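Local coordinates for protein phosphatidylinositol phosphate phosphatase (Schizosaccharomyces pombe, PDB 1I9Z) that removes the 5-phosphate from soluble and lipid inositol phosphates through its magnesium-dependent catalytic domain, helping to control cellular phosphoinositide levels in membrane trafficking and signalling, at residues S75-K89 with Q104-F118. Numbering follows the deposited sequence.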
ATOM      1  N   SER A  75      -4.584 -23.358  -6.120  1.00 53.30           N
ATOM      2  CA  SER A  75      -5.849 -23.409  -5.366  1.00 53.40           C
ATOM      3  C   SER A  75      -5.959 -22.764  -3.948  1.00 53.06           C
ATOM      4  O   SER A  75      -6.834 -23.168  -3.152  1.00 53.38           O
ATOM      5  CB  SER A  75      -6.311 -24.863  -5.255  1.00 54.16           C
ATOM      6  OG  SER A  75      -7.625 -24.929  -4.710  1.00 55.71           O
ATOM      7  N   ALA A  76      -5.117 -21.774  -3.625  1.00 50.67           N
ATOM      8  CA  ALA A  76      -5.141 -21.083  -2.306  1.00 48.43           C
ATOM      9  C   ALA A  76      -4.925 -21.950  -1.036  1.00 46.91           C
ATOM     10  O   ALA A  76      -5.744 -22.826  -0.701  1.00 46.29           O
ATOM     11  CB  ALA A  76      -6.444 -20.288  -2.150  1.00 49.19           C
ATOM     12  N   ASP A  77      -3.840 -21.677  -0.311  1.00 43.46           N
ATOM     13  CA  ASP A  77      -3.537 -22.420   0.921  1.00 40.54           C
ATOM     14  C   ASP A  77      -3.667 -21.495   2.149  1.00 37.03           C
ATOM     15  O   ASP A  77      -2.718 -20.693   2.470  1.00 36.40           O
ATOM     16  CB  ASP A  77      -2.113 -22.977   0.826  1.00 41.47           C
ATOM     17  CG  ASP A  77      -1.818 -24.036   1.878  1.00 42.30           C
ATOM     18  OD1 ASP A  77      -2.188 -23.817   3.039  1.00 40.10           O
ATOM     19  OD2 ASP A  77      -1.199 -25.079   1.519  1.00 44.09           O
ATOM     20  N   PRO A  78      -4.839 -21.544   2.822  1.00 34.17           N
ATOM     21  CA  PRO A  78      -5.151 -20.741   4.016  1.00 31.07           C
ATOM     22  C   PRO A  78      -4.168 -21.071   5.140  1.00 28.60           C
ATOM     23  O   PRO A  78      -3.757 -20.208   5.905  1.00 24.89           O
ATOM     24  CB  PRO A  78      -6.577 -21.154   4.384  1.00 34.30           C
ATOM     25  CG  PRO A  78      -7.109 -21.803   3.191  1.00 34.79           C
ATOM     26  CD  PRO A  78      -5.958 -22.419   2.462  1.00 34.98           C
ATOM     27  N   ALA A  79      -3.789 -22.345   5.216  1.00 26.30           N
ATOM     28  CA  ALA A  79      -2.868 -22.796   6.245  1.00 23.93           C
ATOM     29  C   ALA A  79      -1.515 -22.119   6.162  1.00 21.19           C
ATOM     30  O   ALA A  79      -0.911 -21.737   7.187  1.00 20.56           O
ATOM     31  CB  ALA A  79      -2.657 -24.310   6.132  1.00 24.18           C
ATOM     32  N   LYS A  80      -0.997 -22.046   4.947  1.00 20.59           N
ATOM     33  CA  LYS A  80       0.332 -21.456   4.790  1.00 21.23           C
ATOM     34  C   LYS A  80       0.258 -19.969   5.101  1.00 18.90           C
ATOM     35  O   LYS A  80       1.133 -19.435   5.755  1.00 18.44           O
ATOM     36  CB  LYS A  80       0.867 -21.691   3.388  1.00 25.23           C
ATOM     37  CG  LYS A  80       1.559 -23.079   3.225  1.00 29.90           C
ATOM     38  CD  LYS A  80       1.776 -23.395   1.733  1.00 32.78           C
ATOM     39  CE  LYS A  80       2.387 -24.789   1.538  1.00 36.75           C
ATOM     40  NZ  LYS A  80       3.790 -24.852   2.066  1.00 39.78           N
ATOM     41  N   ARG A  81      -0.840 -19.336   4.689  1.00 17.82           N
ATOM     42  CA  ARG A  81      -1.007 -17.895   4.993  1.00 18.13           C
ATOM     43  C   ARG A  81      -1.047 -17.705   6.530  1.00 17.91           C
ATOM     44  O   ARG A  81      -0.410 -16.823   7.088  1.00 18.44           O
ATOM     45  CB  ARG A  81      -2.333 -17.377   4.401  1.00 15.32           C
ATOM     46  CG  ARG A  81      -2.473 -15.907   4.734  1.00 16.28           C
ATOM     47  CD  ARG A  81      -3.867 -15.462   4.435  1.00 21.05           C
ATOM     48  NE  ARG A  81      -4.732 -15.771   5.578  1.00 23.29           N
ATOM     49  CZ  ARG A  81      -5.902 -16.401   5.449  1.00 23.67           C
ATOM     50  NH1 ARG A  81      -6.324 -16.801   4.255  1.00 25.41           N
ATOM     51  NH2 ARG A  81      -6.682 -16.563   6.509  1.00 24.71           N
ATOM     52  N   ARG A  82      -1.761 -18.588   7.235  1.00 18.50           N
ATOM     53  CA  ARG A  82      -1.820 -18.442   8.664  1.00 18.93           C
ATOM     54  C   ARG A  82      -0.484 -18.651   9.368  1.00 18.14           C
ATOM     55  O   ARG A  82      -0.308 -18.108  10.450  1.00 18.92           O
ATOM     56  CB  ARG A  82      -2.891 -19.393   9.251  1.00 19.69           C
ATOM     57  CG  ARG A  82      -4.278 -18.880   8.884  1.00 23.44           C
ATOM     58  CD  ARG A  82      -5.457 -19.783   9.316  1.00 29.44           C
ATOM     59  NE  ARG A  82      -6.683 -19.026   9.020  1.00 37.20           N
ATOM     60  CZ  ARG A  82      -7.790 -19.525   8.478  1.00 39.45           C
ATOM     61  NH1 ARG A  82      -7.837 -20.825   8.155  1.00 39.34           N
ATOM     62  NH2 ARG A  82      -8.837 -18.717   8.276  1.00 37.99           N
ATOM     63  N   GLU A  83       0.414 -19.431   8.779  1.00 17.57           N
ATOM     64  CA  GLU A  83       1.755 -19.633   9.393  1.00 20.57           C
ATOM     65  C   GLU A  83       2.514 -18.287   9.330  1.00 18.85           C
ATOM     66  O   GLU A  83       3.219 -17.880  10.249  1.00 17.70           O
ATOM     67  CB  GLU A  83       2.544 -20.661   8.603  1.00 23.11           C
ATOM     68  CG  GLU A  83       2.071 -22.115   8.805  1.00 31.99           C
ATOM     69  CD  GLU A  83       2.867 -23.073   7.921  1.00 36.53           C
ATOM     70  OE1 GLU A  83       4.106 -23.091   8.072  1.00 40.60           O
ATOM     71  OE2 GLU A  83       2.270 -23.786   7.079  1.00 40.92           O
ATOM     72  N   TRP A  84       2.380 -17.608   8.180  1.00 18.55           N
ATOM     73  CA  TRP A  84       3.007 -16.309   8.032  1.00 15.18           C
ATOM     74  C   TRP A  84       2.380 -15.325   9.013  1.00 14.91           C
ATOM     75  O   TRP A  84       3.094 -14.553   9.649  1.00 15.87           O
ATOM     76  CB  TRP A  84       2.844 -15.793   6.566  1.00 14.69           C
ATOM     77  CG  TRP A  84       3.777 -16.492   5.688  1.00 14.61           C
ATOM     78  CD1 TRP A  84       3.486 -17.434   4.754  1.00 15.68           C
ATOM     79  CD2 TRP A  84       5.180 -16.247   5.607  1.00 15.64           C
ATOM     80  NE1 TRP A  84       4.625 -17.769   4.061  1.00 18.89           N
ATOM     81  CE2 TRP A  84       5.686 -17.066   4.579  1.00 17.18           C
ATOM     82  CE3 TRP A  84       6.062 -15.402   6.314  1.00 16.89           C
ATOM     83  CZ2 TRP A  84       7.061 -17.087   4.207  1.00 18.70           C
ATOM     84  CZ3 TRP A  84       7.442 -15.398   5.936  1.00 16.71           C
ATOM     85  CH2 TRP A  84       7.910 -16.251   4.888  1.00 17.94           C
ATOM     86  N   GLU A  85       1.052 -15.335   9.132  1.00 16.61           N
ATOM     87  CA  GLU A  85       0.399 -14.442  10.106  1.00 15.84           C
ATOM     88  C   GLU A  85       0.952 -14.658  11.503  1.00 18.04           C
ATOM     89  O   GLU A  85       1.189 -13.707  12.263  1.00 17.06           O
ATOM     90  CB  GLU A  85      -1.142 -14.679  10.187  1.00 17.40           C
ATOM     91  CG  GLU A  85      -1.839 -14.327   8.849  1.00 17.29           C
ATOM     92  CD  GLU A  85      -3.315 -14.668   8.816  1.00 21.16           C
ATOM     93  OE1 GLU A  85      -3.857 -15.138   9.837  1.00 18.40           O
ATOM     94  OE2 GLU A  85      -3.948 -14.475   7.767  1.00 22.04           O
ATOM     95  N   SER A  86       1.048 -15.931  11.879  1.00 17.64           N
ATOM     96  CA  SER A  86       1.548 -16.227  13.213  1.00 20.69           C
ATOM     97  C   SER A  86       2.993 -15.742  13.328  1.00 19.32           C
ATOM     98  O   SER A  86       3.408 -15.244  14.411  1.00 19.37           O
ATOM     99  CB  SER A  86       1.482 -17.774  13.448  1.00 23.94           C
ATOM    100  OG  SER A  86       2.238 -18.108  14.594  1.00 28.81           O
ATOM    101  N   CYS A  87       3.781 -15.917  12.260  1.00 19.79           N
ATOM    102  CA  CYS A  87       5.181 -15.454  12.338  1.00 20.33           C
ATOM    103  C   CYS A  87       5.300 -13.940  12.481  1.00 21.66           C
ATOM    104  O   CYS A  87       6.094 -13.431  13.278  1.00 21.05           O
ATOM    105  CB  CYS A  87       6.020 -15.909  11.136  1.00 20.31           C
ATOM    106  SG  CYS A  87       6.378 -17.669  11.083  1.00 24.06           S
ATOM    107  N   VAL A  88       4.533 -13.188  11.681  1.00 19.43           N
ATOM    108  CA  VAL A  88       4.603 -11.745  11.790  1.00 20.33           C
ATOM    109  C   VAL A  88       4.123 -11.260  13.154  1.00 21.44           C
ATOM    110  O   VAL A  88       4.764 -10.394  13.811  1.00 22.26           O
ATOM    111  CB  VAL A  88       3.751 -11.094  10.646  1.00 21.60           C
ATOM    112  CG1 VAL A  88       3.714  -9.588  10.820  1.00 22.10           C
ATOM    113  CG2 VAL A  88       4.333 -11.490   9.302  1.00 19.20           C
ATOM    114  N   LYS A  89       3.007 -11.818  13.622  1.00 20.10           N
ATOM    115  CA  LYS A  89       2.478 -11.417  14.910  1.00 24.14           C
ATOM    116  C   LYS A  89       3.513 -11.694  16.017  1.00 23.99           C
ATOM    117  O   LYS A  89       3.704 -10.873  16.905  1.00 24.57           O
ATOM    118  CB  LYS A  89       1.186 -12.207  15.199  1.00 25.99           C
ATOM    119  CG  LYS A  89       0.360 -11.777  16.444  1.00 32.53           C
ATOM    120  CD  LYS A  89      -0.915 -12.716  16.662  1.00 36.04           C
ATOM    121  CE  LYS A  89      -2.071 -12.515  15.558  1.00 40.18           C
ATOM    122  NZ  LYS A  89      -1.884 -13.020  14.091  1.00 38.85           N
ATOM    123  N   GLN A 104      -3.863  -8.552  14.888  1.00 18.99           N
ATOM    124  CA  GLN A 104      -4.164  -8.612  13.446  1.00 18.54           C
ATOM    125  C   GLN A 104      -5.592  -8.122  13.295  1.00 19.14           C
ATOM    126  O   GLN A 104      -6.561  -8.682  13.854  1.00 18.65           O
ATOM    127  CB  GLN A 104      -4.034 -10.045  12.925  1.00 18.61           C
ATOM    128  CG  GLN A 104      -4.625 -10.270  11.500  1.00 21.32           C
ATOM    129  CD  GLN A 104      -4.391 -11.690  11.074  1.00 22.73           C
ATOM    130  OE1 GLN A 104      -3.306 -12.229  11.320  1.00 23.10           O
ATOM    131  NE2 GLN A 104      -5.410 -12.331  10.460  1.00 21.66           N
ATOM    132  N   LEU A 105      -5.739  -7.070  12.535  1.00 17.90           N
ATOM    133  CA  LEU A 105      -7.042  -6.512  12.280  1.00 18.35           C
ATOM    134  C   LEU A 105      -7.796  -7.439  11.336  1.00 17.95           C
ATOM    135  O   LEU A 105      -8.988  -7.822  11.562  1.00 16.03           O
ATOM    136  CB  LEU A 105      -6.864  -5.136  11.629  1.00 19.18           C
ATOM    137  CG  LEU A 105      -8.054  -4.245  11.433  1.00 18.69           C
ATOM    138  CD1 LEU A 105      -8.562  -3.813  12.841  1.00 19.75           C
ATOM    139  CD2 LEU A 105      -7.638  -2.993  10.574  1.00 19.67           C
ATOM    140  N   ARG A 106      -7.140  -7.781  10.231  1.00 16.46           N
ATOM    141  CA  ARG A 106      -7.780  -8.610   9.210  1.00 17.38           C
ATOM    142  C   ARG A 106      -6.754  -9.071   8.166  1.00 17.96           C
ATOM    143  O   ARG A 106      -5.701  -8.424   8.026  1.00 18.04           O
ATOM    144  CB  ARG A 106      -8.865  -7.806   8.432  1.00 17.03           C
ATOM    145  CG  ARG A 106      -9.721  -8.869   7.622  1.00 19.43           C
ATOM    146  CD  ARG A 106     -10.509  -8.735   6.244  1.00 29.15           C
ATOM    147  NE  ARG A 106     -11.720  -8.058   6.503  1.00 22.14           N
ATOM    148  CZ  ARG A 106     -12.934  -8.004   5.933  1.00 19.25           C
ATOM    149  NH1 ARG A 106     -13.489  -8.629   4.849  1.00 16.87           N
ATOM    150  NH2 ARG A 106     -13.680  -7.148   6.602  1.00 16.18           N
ATOM    151  N   SER A 107      -7.055 -10.159   7.468  1.00 16.41           N
ATOM    152  CA  SER A 107      -6.220 -10.646   6.386  1.00 17.27           C
ATOM    153  C   SER A 107      -7.149 -11.113   5.286  1.00 16.77           C
ATOM    154  O   SER A 107      -8.329 -11.429   5.499  1.00 17.34           O
ATOM    155  CB  SER A 107      -5.239 -11.788   6.763  1.00 17.48           C
ATOM    156  OG  SER A 107      -5.944 -13.004   6.928  1.00 20.00           O
ATOM    157  N   GLY A 108      -6.600 -11.180   4.092  1.00 16.35           N
ATOM    158  CA  GLY A 108      -7.362 -11.605   2.928  1.00 16.80           C
ATOM    159  C   GLY A 108      -6.409 -12.401   2.038  1.00 16.28           C
ATOM    160  O   GLY A 108      -5.163 -12.227   2.140  1.00 14.54           O
ATOM    161  N   GLN A 109      -6.970 -13.184   1.117  1.00 16.24           N
ATOM    162  CA  GLN A 109      -6.122 -13.989   0.244  1.00 16.00           C
ATOM    163  C   GLN A 109      -6.759 -14.280  -1.082  1.00 15.91           C
ATOM    164  O   GLN A 109      -7.993 -14.486  -1.139  1.00 16.44           O
ATOM    165  CB  GLN A 109      -5.764 -15.293   1.007  1.00 17.35           C
ATOM    166  CG  GLN A 109      -5.013 -16.291   0.165  1.00 20.96           C
ATOM    167  CD  GLN A 109      -4.420 -17.405   1.035  1.00 26.52           C
ATOM    168  OE1 GLN A 109      -4.990 -17.732   2.080  1.00 24.84           O
ATOM    169  NE2 GLN A 109      -3.275 -17.984   0.601  1.00 26.99           N
ATOM    170  N   LEU A 110      -5.947 -14.241  -2.150  1.00 15.62           N
ATOM    171  CA  LEU A 110      -6.407 -14.617  -3.521  1.00 18.47           C
ATOM    172  C   LEU A 110      -5.306 -15.518  -4.054  1.00 17.75           C
ATOM    173  O   LEU A 110      -4.203 -15.074  -4.434  1.00 15.86           O
ATOM    174  CB  LEU A 110      -6.618 -13.407  -4.448  1.00 17.57           C
ATOM    175  CG  LEU A 110      -7.129 -13.882  -5.822  1.00 19.39           C
ATOM    176  CD1 LEU A 110      -8.517 -14.483  -5.698  1.00 21.80           C
ATOM    177  CD2 LEU A 110      -7.071 -12.656  -6.812  1.00 20.59           C
ATOM    178  N   VAL A 111      -5.592 -16.829  -4.039  1.00 17.22           N
ATOM    179  CA  VAL A 111      -4.627 -17.832  -4.395  1.00 16.87           C
ATOM    180  C   VAL A 111      -3.325 -17.615  -3.569  1.00 17.29           C
ATOM    181  O   VAL A 111      -3.366 -17.733  -2.376  1.00 19.62           O
ATOM    182  CB  VAL A 111      -4.284 -17.884  -5.856  1.00 15.77           C
ATOM    183  CG1 VAL A 111      -3.387 -19.124  -6.114  1.00 21.65           C
ATOM    184  CG2 VAL A 111      -5.617 -17.968  -6.696  1.00 20.45           C
ATOM    185  N   GLY A 112      -2.188 -17.307  -4.191  1.00 16.44           N
ATOM    186  CA  GLY A 112      -0.991 -17.118  -3.391  1.00 16.92           C
ATOM    187  C   GLY A 112      -0.677 -15.687  -2.917  1.00 15.57           C
ATOM    188  O   GLY A 112       0.371 -15.411  -2.281  1.00 15.69           O
ATOM    189  N   THR A 113      -1.567 -14.781  -3.238  1.00 14.76           N
ATOM    190  CA  THR A 113      -1.419 -13.390  -2.831  1.00 15.35           C
ATOM    191  C   THR A 113      -2.180 -13.162  -1.540  1.00 16.14           C
ATOM    192  O   THR A 113      -3.343 -13.594  -1.460  1.00 15.19           O
ATOM    193  CB  THR A 113      -1.978 -12.470  -3.967  1.00 15.36           C
ATOM    194  OG1 THR A 113      -1.254 -12.760  -5.165  1.00 15.93           O
ATOM    195  CG2 THR A 113      -1.858 -10.994  -3.565  1.00 14.52           C
ATOM    196  N   ALA A 114      -1.539 -12.537  -0.528  1.00 14.06           N
ATOM    197  CA  ALA A 114      -2.263 -12.267   0.715  1.00 16.03           C
ATOM    198  C   ALA A 114      -1.913 -10.895   1.294  1.00 16.66           C
ATOM    199  O   ALA A 114      -0.804 -10.369   1.098  1.00 15.78           O
ATOM    200  CB  ALA A 114      -1.970 -13.377   1.770  1.00 14.02           C
ATOM    201  N   LEU A 115      -2.855 -10.328   2.011  1.00 15.32           N
ATOM    202  CA  LEU A 115      -2.672  -9.018   2.639  1.00 14.63           C
ATOM    203  C   LEU A 115      -3.077  -9.181   4.099  1.00 15.10           C
ATOM    204  O   LEU A 115      -4.123  -9.761   4.408  1.00 15.66           O
ATOM    205  CB  LEU A 115      -3.613  -7.946   1.976  1.00 14.85           C
ATOM    206  CG  LEU A 115      -3.421  -6.522   2.513  1.00 16.01           C
ATOM    207  CD1 LEU A 115      -1.963  -5.995   2.106  1.00 15.63           C
ATOM    208  CD2 LEU A 115      -4.572  -5.595   1.924  1.00 15.45           C
ATOM    209  N   MET A 116      -2.232  -8.725   5.008  1.00 14.79           N
ATOM    210  CA  MET A 116      -2.609  -8.819   6.402  1.00 14.85           C
ATOM    211  C   MET A 116      -2.225  -7.508   7.053  1.00 14.89           C
ATOM    212  O   MET A 116      -1.128  -6.932   6.768  1.00 16.33           O
ATOM    213  CB  MET A 116      -1.899 -10.017   7.075  1.00 16.81           C
ATOM    214  CG  MET A 116      -0.410  -9.976   6.905  1.00 17.86           C
ATOM    215  SD  MET A 116       0.393 -11.601   7.458  1.00 18.40           S
ATOM    216  CE  MET A 116      -0.046 -12.684   6.275  1.00 16.49           C
ATOM    217  N   ILE A 117      -3.106  -7.020   7.931  1.00 13.64           N
ATOM    218  CA  ILE A 117      -2.870  -5.724   8.558  1.00 14.14           C
ATOM    219  C   ILE A 117      -2.883  -5.866  10.094  1.00 17.04           C
ATOM    220  O   ILE A 117      -3.806  -6.492  10.662  1.00 15.84           O
ATOM    221  CB  ILE A 117      -3.963  -4.719   8.075  1.00 14.25           C
ATOM    222  CG1 ILE A 117      -3.814  -4.469   6.547  1.00 13.10           C
ATOM    223  CG2 ILE A 117      -3.773  -3.345   8.871  1.00 15.37           C
ATOM    224  CD1 ILE A 117      -4.757  -3.361   6.014  1.00 16.38           C
ATOM    225  N   PHE A 118      -1.804  -5.376  10.728  1.00 16.75           N
ATOM    226  CA  PHE A 118      -1.673  -5.390  12.182  1.00 19.39           C
ATOM    227  C   PHE A 118      -1.625  -3.964  12.724  1.00 19.97           C
ATOM    228  O   PHE A 118      -1.106  -3.062  12.053  1.00 22.15           O
ATOM    229  CB  PHE A 118      -0.392  -6.090  12.592  1.00 22.00           C
ATOM    230  CG  PHE A 118      -0.314  -7.512  12.153  1.00 25.45           C
ATOM    231  CD1 PHE A 118       0.161  -7.844  10.880  1.00 26.70           C
ATOM    232  CD2 PHE A 118      -0.688  -8.532  13.029  1.00 27.96           C
ATOM    233  CE1 PHE A 118       0.253  -9.183  10.504  1.00 27.36           C
ATOM    234  CE2 PHE A 118      -0.586  -9.871  12.636  1.00 29.21           C
ATOM    235  CZ  PHE A 118      -0.122 -10.171  11.387  1.00 26.46           C
TER
HETATM  236  O   HOH W   1      -1.508 -19.969  -0.950  1.00 36.96           O
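Arg-81 lays its aliphatic chain over the methyl of Ala-114 and alongside the amide of Gln-109, the chain bending at chi3 (84°) to bring its guanidinium down beside the hairpin. There Arg-81 NH1 donates to Gln-109 OE1 (2.7 Å), the guanidinium and amide planes standing 73° apart. The same amide's NE2 donates to Val-111 O in the type II' turn and, weakly, to Asp-77 O at the helix N-terminus, so Gln-109 is held at both ends. A water bridges Asp-77 N to Val-111 O, and Asp-77 OD1 caps the helix through Lys-80 N.

One turn on, Glu-85 OE2 forms a salt bridge with Arg-81 NE (2.7 Å) within the helix and accepts a hydrogen bond from Ser-107 OG (2.6 Å) of the edge strand; the two donors reach it from opposite faces of the carboxylate. Replacing Arg-81 with an alanine would probably strip Glu-85 of its charged mate and release the carbonyl end of Gln-109. Gln-104 crosses Glu-85 at about a right angle; its NE2 gives a weak bond to Glu-85 OE1, and its own OE1 takes a weak one from Lys-89 NZ.

On the side of strand 113-120 the contact turns apolar. Met-116 CE packs on Glu-85 CG (3.5 Å), while Val-88 CG1, anti to its own nitrogen (chi1 175°), rests against Phe-118 CE1 (3.5 Å). Lys-89 NZ comes to that ring's edge. Met-116 also touches Val-60 and Phe-62 of the adjoining strand 57-63.

The pairing illustrates how a helix packs on one margin of a sheet in this DNase I-like fold: greasy contacts lie over the inner strand, whereas a charged and amide network holds the outermost one, and Glu-85, a buried acid whose OE2 is gripped by two donors, is likely to stay ionised.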